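Local coordinates for kelch repeat and BTB domain-containing protein A55 (Vaccinia virus WR, PDB 6I2M) that probably serves as a substrate-specific adapter of CUL3-containing E3 ubiquitin ligases, which mark host target proteins for proteasomal degradation, at residues L75-I79 and I103-E109; R19-I25 and N33-L39; S71-L75 and Y93-A98. One frame throughout, in Å; residues are numbered along the deposited sequence.

Overall arrangement
The chain is the BTB and BACK part of the longer Kelch protein, and all three contacts lie in its BTB/POZ domain. From the N terminus, contact 2 closes first: the hairpin of strands 23-27 and 30-34 is sealed at its open end, and the chain passes on into helix 36-42. Contacts 3 and 1 then both start on helix 69-79 and share Leu-75. Contact 3 runs to helix 91-101 and contact 1 to helix 104-116, so their loops cross rather than nest, and their centres lie about 8 Å apart. Contact 2, in series before both, touches contact 1 through Ile-76 and Ile-79, which join sheet and helices in one core.

Contact 1: residues L75-I79 and I103-E109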
# COMPACT_ATOMS: atom_id res chain seq x y z
N LEU A 75 15.46 -3.44 4.69
CA LEU A 75 14.44 -2.70 5.44
C LEU A 75 13.62 -1.81 4.50
O LEU A 75 12.42 -1.69 4.70
CB LEU A 75 15.05 -1.88 6.58
CG LEU A 75 15.36 -2.65 7.86
CD1 LEU A 75 16.35 -1.91 8.71
CD2 LEU A 75 14.11 -2.92 8.67
N ILE A 76 14.27 -1.24 3.46
CA ILE A 76 13.60 -0.43 2.43
C ILE A 76 12.73 -1.38 1.60
O ILE A 76 11.58 -1.04 1.30
CB ILE A 76 14.60 0.41 1.57
CG1 ILE A 76 15.32 1.46 2.44
CG2 ILE A 76 13.90 1.09 0.37
CD1 ILE A 76 16.70 1.85 1.94
N ASP A 77 13.24 -2.60 1.30
CA ASP A 77 12.51 -3.65 0.59
C ASP A 77 11.28 -4.08 1.39
O ASP A 77 10.25 -4.40 0.80
CB ASP A 77 13.42 -4.86 0.30
CG ASP A 77 14.49 -4.64 -0.77
OD1 ASP A 77 14.27 -3.80 -1.67
OD2 ASP A 77 15.53 -5.32 -0.70
N TYR A 78 11.39 -4.06 2.74
CA TYR A 78 10.30 -4.37 3.67
C TYR A 78 9.24 -3.26 3.66
O TYR A 78 8.05 -3.56 3.78
CB TYR A 78 10.83 -4.65 5.09
CG TYR A 78 9.75 -5.08 6.06
CD1 TYR A 78 9.23 -6.37 6.03
CD2 TYR A 78 9.26 -4.20 7.03
CE1 TYR A 78 8.23 -6.77 6.92
CE2 TYR A 78 8.27 -4.59 7.92
CZ TYR A 78 7.76 -5.87 7.87
OH TYR A 78 6.78 -6.26 8.75
N ILE A 79 9.68 -1.98 3.51
CA ILE A 79 8.80 -0.80 3.42
C ILE A 79 7.97 -0.94 2.13
O ILE A 79 6.78 -0.63 2.12
CB ILE A 79 9.60 0.54 3.51
CG1 ILE A 79 10.24 0.72 4.90
CG2 ILE A 79 8.73 1.76 3.17
CD1 ILE A 79 11.50 1.61 4.97
N ILE A 103 10.98 1.98 12.82
CA ILE A 103 9.96 1.35 11.98
C ILE A 103 9.25 0.28 12.82
O ILE A 103 9.85 -0.74 13.16
CB ILE A 103 10.48 0.86 10.58
CG1 ILE A 103 9.43 -0.04 9.87
CG2 ILE A 103 11.87 0.20 10.67
CD1 ILE A 103 9.62 -0.27 8.41
N GLY A 104 8.00 0.57 13.18
CA GLY A 104 7.16 -0.29 14.01
C GLY A 104 6.84 -1.65 13.41
O GLY A 104 6.79 -2.65 14.14
N SER A 105 6.63 -1.68 12.09
CA SER A 105 6.31 -2.87 11.30
C SER A 105 7.46 -3.88 11.27
O SER A 105 7.21 -5.09 11.26
CB SER A 105 5.94 -2.47 9.88
OG SER A 105 4.77 -1.65 9.87
N ALA A 106 8.71 -3.39 11.26
CA ALA A 106 9.92 -4.21 11.22
C ALA A 106 10.47 -4.57 12.60
O ALA A 106 11.04 -5.65 12.75
CB ALA A 106 10.98 -3.53 10.39
N ILE A 107 10.31 -3.67 13.60
CA ILE A 107 10.78 -3.90 14.97
C ILE A 107 10.00 -5.06 15.63
O ILE A 107 10.59 -5.83 16.38
CB ILE A 107 10.83 -2.60 15.83
CG1 ILE A 107 11.80 -2.74 17.03
CG2 ILE A 107 9.43 -2.12 16.28
CD1 ILE A 107 12.31 -1.42 17.64
N THR A 108 8.70 -5.20 15.30
CA THR A 108 7.84 -6.26 15.82
C THR A 108 8.16 -7.61 15.17
O THR A 108 8.32 -8.60 15.88
CB THR A 108 6.35 -5.89 15.75
OG1 THR A 108 6.02 -5.48 14.42
CG2 THR A 108 5.96 -4.81 16.76
N GLU A 109 8.28 -7.64 13.82
CA GLU A 109 8.60 -8.84 13.04
C GLU A 109 9.96 -9.45 13.42
O GLU A 109 10.09 -10.68 13.44
CB GLU A 109 8.53 -8.55 11.52
CG GLU A 109 8.34 -9.79 10.67
CD GLU A 109 8.06 -9.53 9.20
OE1 GLU A 109 8.95 -9.81 8.37
OE2 GLU A 109 6.94 -9.06 8.88
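With CG trans to the backbone N (chi1 -176°), the Tyr-78 side chain reaches out toward helix 104-116, while Glu-109, also trans at chi1 and extended beyond CG, comes from the opposite direction to meet it. The ring and carboxylate planes stand 88° apart, and Glu-109 OE2 lies at the ring edge. The hydroxyl sits between two oxygens: Tyr-78 OH is 2.8 Å from Glu-109 OE2 and also 2.8 Å from Ser-105 O. Glu-109 OE2 also accepts a hydrogen bond from Met-1 N of the second subunit, which would probably help to keep the carboxylate ionised.

Behind the hydroxyl the contact turns apolar. Ala-106 CB sits 3.8 Å from Tyr-78 CE2 and 3.6 Å from Leu-75 CD2, filling the angle between the two side chains. Ile-103, at the N-cap position, sends CD1 to the edge of the tyrosine ring and, at 3.7 Å, against Ile-79 CG1. The short helical segments cross at 114° with their axes 10.6 Å apart at closest, a distance that Tyr-78 bridges with its whole ring and hydroxyl. This is helix packing within the BTB/POZ fold, at a place where Met-1 and Asn-3 of the second subunit pack on Tyr-78 and Ser-105, respectively.

Contact 2: residues R19-I25 and N33-L39; sequences RFCDISI and NAHKLIL
Lys-36 lies across the side chains of Asp-22 and Ile-23, and its course shows how the first turn of a helix can be seated beside the start of a strand. Lys-36 CB passes 3.5 Å from Asp-22 OD2. Lys-36 CG lies between Asp-22 OD2 (3.5 Å) and Ile-23 CB (3.8 Å), the lysine and isoleucine side chains running at about a right angle, while Lys-36 CD is 3.4 Å from Asp-22 OD2. Lys-36 CE comes up against Asp-22 O, and NZ continues to a weak hydrogen bond with Glu-59 O.

Asp-22 CG occupies the crowded position between backbone N and carbonyl carbon (chi1 62°), which turns OD1 to the start of helix 36-42. His-35 holds the N-cap position, and from outside the helix Asp-22 OD1 takes the first helical N-H, that of Lys-36 N at 3.0 Å, on the syn side but tilted from the carboxylate plane, with an N-H...O angle of 171°. His-35 NE2 donates to Arg-19 O (2.8 Å), at the ring edge and tilted 19° out of its plane, and ND1 is held by Tyr-80, so both ring nitrogens fix the rotation. Cys-21 SG covers one face of this imidazole.

On the strands, Ser-24 OG donates to Asn-33 OD1 from above the amide carbonyl plane, and Leu-39 CD1 touches Ile-23 CG2 and meets Ile-25 CD1 tip to tip. Ala-34 N bonds firmly to Ile-23 O (3.0 Å), but Asp-22 N and Ile-23 N both address Ala-34 O, weakly: a classic beta bulge, ending the antiparallel hairpin where the BTB/POZ chain turns from strand into helix.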
# COMPACT_ATOMS: atom_id res chain seq x y z
N ARG A 19 11.66 5.96 -11.54
CA ARG A 19 10.51 6.86 -11.67
C ARG A 19 10.07 7.44 -10.33
O ARG A 19 9.97 6.71 -9.34
CB ARG A 19 9.33 6.13 -12.34
CG ARG A 19 9.47 5.94 -13.84
CD ARG A 19 8.17 5.46 -14.46
NE ARG A 19 7.10 6.45 -14.34
CZ ARG A 19 5.89 6.32 -14.86
NH1 ARG A 19 5.56 5.22 -15.54
NH2 ARG A 19 4.98 7.27 -14.70
N PHE A 20 9.80 8.76 -10.32
CA PHE A 20 9.33 9.57 -9.17
C PHE A 20 10.30 9.62 -7.97
O PHE A 20 9.98 10.26 -6.96
CB PHE A 20 7.92 9.13 -8.71
CG PHE A 20 6.88 9.09 -9.80
CD1 PHE A 20 6.20 10.24 -10.18
CD2 PHE A 20 6.54 7.89 -10.42
CE1 PHE A 20 5.22 10.20 -11.18
CE2 PHE A 20 5.57 7.85 -11.42
CZ PHE A 20 4.92 9.00 -11.80
N CYS A 21 11.49 8.97 -8.08
CA CYS A 21 12.50 8.94 -7.03
C CYS A 21 13.05 10.33 -6.72
O CYS A 21 13.70 10.95 -7.57
CB CYS A 21 13.62 7.95 -7.37
SG CYS A 21 13.15 6.21 -7.16
N ASP A 22 12.75 10.83 -5.51
CA ASP A 22 13.15 12.16 -5.06
C ASP A 22 14.09 12.14 -3.84
O ASP A 22 14.35 13.19 -3.25
CB ASP A 22 11.91 13.04 -4.82
CG ASP A 22 10.94 12.57 -3.75
OD1 ASP A 22 10.80 11.34 -3.57
OD2 ASP A 22 10.30 13.43 -3.11
N ILE A 23 14.64 10.95 -3.50
CA ILE A 23 15.57 10.79 -2.37
C ILE A 23 16.56 9.63 -2.62
O ILE A 23 16.22 8.63 -3.27
CB ILE A 23 14.83 10.69 -1.00
CG1 ILE A 23 15.79 10.90 0.20
CG2 ILE A 23 14.02 9.40 -0.84
CD1 ILE A 23 16.23 12.33 0.41
N SER A 24 17.80 9.79 -2.11
CA SER A 24 18.88 8.81 -2.22
C SER A 24 19.56 8.61 -0.86
O SER A 24 19.88 9.59 -0.17
CB SER A 24 19.91 9.25 -3.26
OG SER A 24 19.32 9.48 -4.53
N ILE A 25 19.76 7.34 -0.46
CA ILE A 25 20.41 6.98 0.80
C ILE A 25 21.84 6.50 0.51
O ILE A 25 22.03 5.58 -0.28
CB ILE A 25 19.56 5.98 1.63
CG1 ILE A 25 18.20 6.60 2.02
CG2 ILE A 25 20.32 5.50 2.89
CD1 ILE A 25 17.04 5.63 2.11
N ASN A 33 18.02 4.39 -4.18
CA ASN A 33 17.05 5.39 -4.62
C ASN A 33 15.63 4.98 -4.22
O ASN A 33 15.21 3.86 -4.49
CB ASN A 33 17.15 5.64 -6.13
CG ASN A 33 18.40 6.37 -6.54
OD1 ASN A 33 18.51 7.60 -6.40
ND2 ASN A 33 19.38 5.65 -7.07
N ALA A 34 14.91 5.90 -3.56
CA ALA A 34 13.54 5.68 -3.09
C ALA A 34 12.68 6.96 -3.17
O ALA A 34 13.11 7.95 -3.76
CB ALA A 34 13.55 5.13 -1.67
N HIS A 35 11.46 6.91 -2.60
CA HIS A 35 10.52 8.03 -2.56
C HIS A 35 10.37 8.54 -1.13
O HIS A 35 10.27 7.73 -0.20
CB HIS A 35 9.15 7.60 -3.13
CG HIS A 35 9.24 6.93 -4.47
ND1 HIS A 35 9.62 5.61 -4.59
CD2 HIS A 35 9.01 7.44 -5.70
CE1 HIS A 35 9.60 5.35 -5.89
NE2 HIS A 35 9.25 6.42 -6.60
N LYS A 36 10.38 9.88 -0.95
CA LYS A 36 10.27 10.57 0.35
C LYS A 36 9.01 10.19 1.13
O LYS A 36 9.09 9.99 2.34
CB LYS A 36 10.31 12.10 0.16
CG LYS A 36 11.70 12.67 -0.04
CD LYS A 36 11.66 14.19 -0.07
CE LYS A 36 12.99 14.79 -0.44
NZ LYS A 36 12.94 16.27 -0.42
N LEU A 37 7.87 10.10 0.43
CA LEU A 37 6.55 9.78 0.97
C LEU A 37 6.47 8.34 1.53
O LEU A 37 5.93 8.15 2.62
CB LEU A 37 5.48 10.02 -0.12
CG LEU A 37 4.06 9.51 0.11
CD1 LEU A 37 3.28 10.43 1.03
CD2 LEU A 37 3.35 9.36 -1.21
N ILE A 38 6.99 7.36 0.77
CA ILE A 38 6.99 5.93 1.11
C ILE A 38 7.82 5.65 2.38
O ILE A 38 7.34 4.95 3.27
CB ILE A 38 7.43 5.05 -0.11
CG1 ILE A 38 6.58 5.34 -1.39
CG2 ILE A 38 7.45 3.55 0.21
CD1 ILE A 38 5.00 5.05 -1.33
N LEU A 39 9.05 6.22 2.46
CA LEU A 39 9.94 6.07 3.62
C LEU A 39 9.37 6.72 4.89
O LEU A 39 9.60 6.22 5.99
CB LEU A 39 11.33 6.64 3.32
CG LEU A 39 12.22 5.85 2.36
CD1 LEU A 39 13.31 6.74 1.79
CD2 LEU A 39 12.86 4.64 3.03

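Contact 3: residues S71-L75 and Y93-A98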
# COMPACT_ATOMS: atom_id res chain seq x y z
N SER A 71 21.33 -4.44 5.74
CA SER A 71 20.26 -4.25 6.72
C SER A 71 19.31 -3.13 6.24
O SER A 71 18.11 -3.37 6.15
CB SER A 71 20.84 -3.92 8.09
OG SER A 71 19.83 -3.72 9.06
N VAL A 72 19.87 -1.94 5.89
CA VAL A 72 19.12 -0.78 5.39
C VAL A 72 18.38 -1.13 4.09
O VAL A 72 17.19 -0.85 3.98
CB VAL A 72 20.01 0.50 5.25
CG1 VAL A 72 19.24 1.67 4.64
CG2 VAL A 72 20.61 0.92 6.59
N ASN A 73 19.08 -1.78 3.13
CA ASN A 73 18.54 -2.20 1.83
C ASN A 73 17.33 -3.13 1.96
O ASN A 73 16.32 -2.91 1.29
CB ASN A 73 19.63 -2.86 0.97
CG ASN A 73 19.22 -3.11 -0.46
OD1 ASN A 73 19.22 -2.20 -1.30
ND2 ASN A 73 18.86 -4.34 -0.77
N ASP A 74 17.42 -4.15 2.85
CA ASP A 74 16.33 -5.10 3.10
C ASP A 74 15.17 -4.45 3.85
O ASP A 74 14.02 -4.86 3.64
CB ASP A 74 16.85 -6.34 3.85
CG ASP A 74 17.72 -7.27 3.03
OD1 ASP A 74 17.85 -7.06 1.80
OD2 ASP A 74 18.28 -8.22 3.62
N LEU A 75 15.46 -3.44 4.69
CA LEU A 75 14.44 -2.70 5.44
C LEU A 75 13.62 -1.81 4.50
O LEU A 75 12.42 -1.69 4.70
CB LEU A 75 15.05 -1.88 6.58
CG LEU A 75 15.36 -2.65 7.86
CD1 LEU A 75 16.35 -1.91 8.71
CD2 LEU A 75 14.11 -2.92 8.67
N TYR A 93 21.32 -7.62 13.29
CA TYR A 93 21.65 -6.33 12.68
C TYR A 93 20.43 -5.60 12.11
O TYR A 93 20.44 -4.36 12.10
CB TYR A 93 22.76 -6.49 11.63
CG TYR A 93 23.99 -7.21 12.15
CD1 TYR A 93 24.94 -6.54 12.92
CD2 TYR A 93 24.19 -8.56 11.89
CE1 TYR A 93 26.06 -7.20 13.41
CE2 TYR A 93 25.31 -9.23 12.37
CZ TYR A 93 26.25 -8.55 13.13
OH TYR A 93 27.36 -9.21 13.61
N ILE A 94 19.39 -6.33 11.67
CA ILE A 94 18.16 -5.74 11.11
C ILE A 94 17.35 -5.04 12.23
O ILE A 94 16.82 -3.95 12.00
CB ILE A 94 17.32 -6.75 10.26
CG1 ILE A 94 18.14 -7.28 9.07
CG2 ILE A 94 16.00 -6.11 9.76
CD1 ILE A 94 17.63 -8.57 8.42
N LEU A 95 17.31 -5.63 13.44
CA LEU A 95 16.62 -5.07 14.60
C LEU A 95 17.25 -3.75 15.08
O LEU A 95 16.52 -2.81 15.39
CB LEU A 95 16.53 -6.11 15.75
CG LEU A 95 15.81 -5.68 17.04
CD1 LEU A 95 14.31 -5.60 16.85
CD2 LEU A 95 16.13 -6.62 18.17
N SER A 96 18.60 -3.69 15.12
CA SER A 96 19.38 -2.50 15.53
C SER A 96 19.09 -1.29 14.64
O SER A 96 18.91 -0.18 15.16
CB SER A 96 20.87 -2.81 15.51
OG SER A 96 21.23 -3.76 16.49
N THR A 97 19.07 -1.50 13.31
CA THR A 97 18.81 -0.47 12.31
C THR A 97 17.34 -0.05 12.34
O THR A 97 17.04 1.14 12.22
CB THR A 97 19.27 -0.95 10.92
OG1 THR A 97 20.54 -1.60 11.02
CG2 THR A 97 19.35 0.18 9.92
N ALA A 98 16.42 -1.03 12.53
CA ALA A 98 14.97 -0.79 12.63
C ALA A 98 14.63 0.01 13.89
O ALA A 98 13.68 0.79 13.87
CB ALA A 98 14.21 -2.10 12.63
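The peptide carbonyl of Tyr-93 is the flat group that Ser-71 and Thr-97 share. Ser-71 OG, coming from the neighbouring helix, stands to the side and above the carbonyl plane, 52° out of it, and donates at 3.2 Å to Tyr-93 O with a C=O...donor angle of 102°, the less well-directed bond of the two. Thr-97 OG1, one turn further along the same helix as Tyr-93, lies much closer to that plane and donates to Tyr-93 O at 3.0 Å. Thr-97 N adds a weak helical bond. The oxygen is thus held by one hydroxyl from its own helix and one from the neighbouring helix.

Thr-97 does double duty through its branch point. A chi1 of -43° folds OG1 back along the helix, leaving Thr-97 CG2 trans to the backbone N and facing Val-72 CG2 at 3.6 Å, with the two side chains crossing at about a right angle. Leu-75, one turn on from Ser-71, packs beside it: CD1 rests on Thr-97 CB (3.8 Å), while CD2 slides past Ile-94 CG2 (3.9 Å) and reaches Ala-98 CB at 4.0 Å. The close backbone approach, 5.1 Å between Ser-71 CA and Ile-94 CA, is consistent with the small side chain of Ser-71.

Helices 69-79 and 91-101 are therefore joined by a small polar patch beside an apolar one. Since Ser-71 and Thr-97 are buried, the chemistry implies that their hydroxyls carry polarity into the core without leaving it unmet: both donate to the one backbone oxygen, Tyr-93 O, and the methyl groups alongside supply the packing.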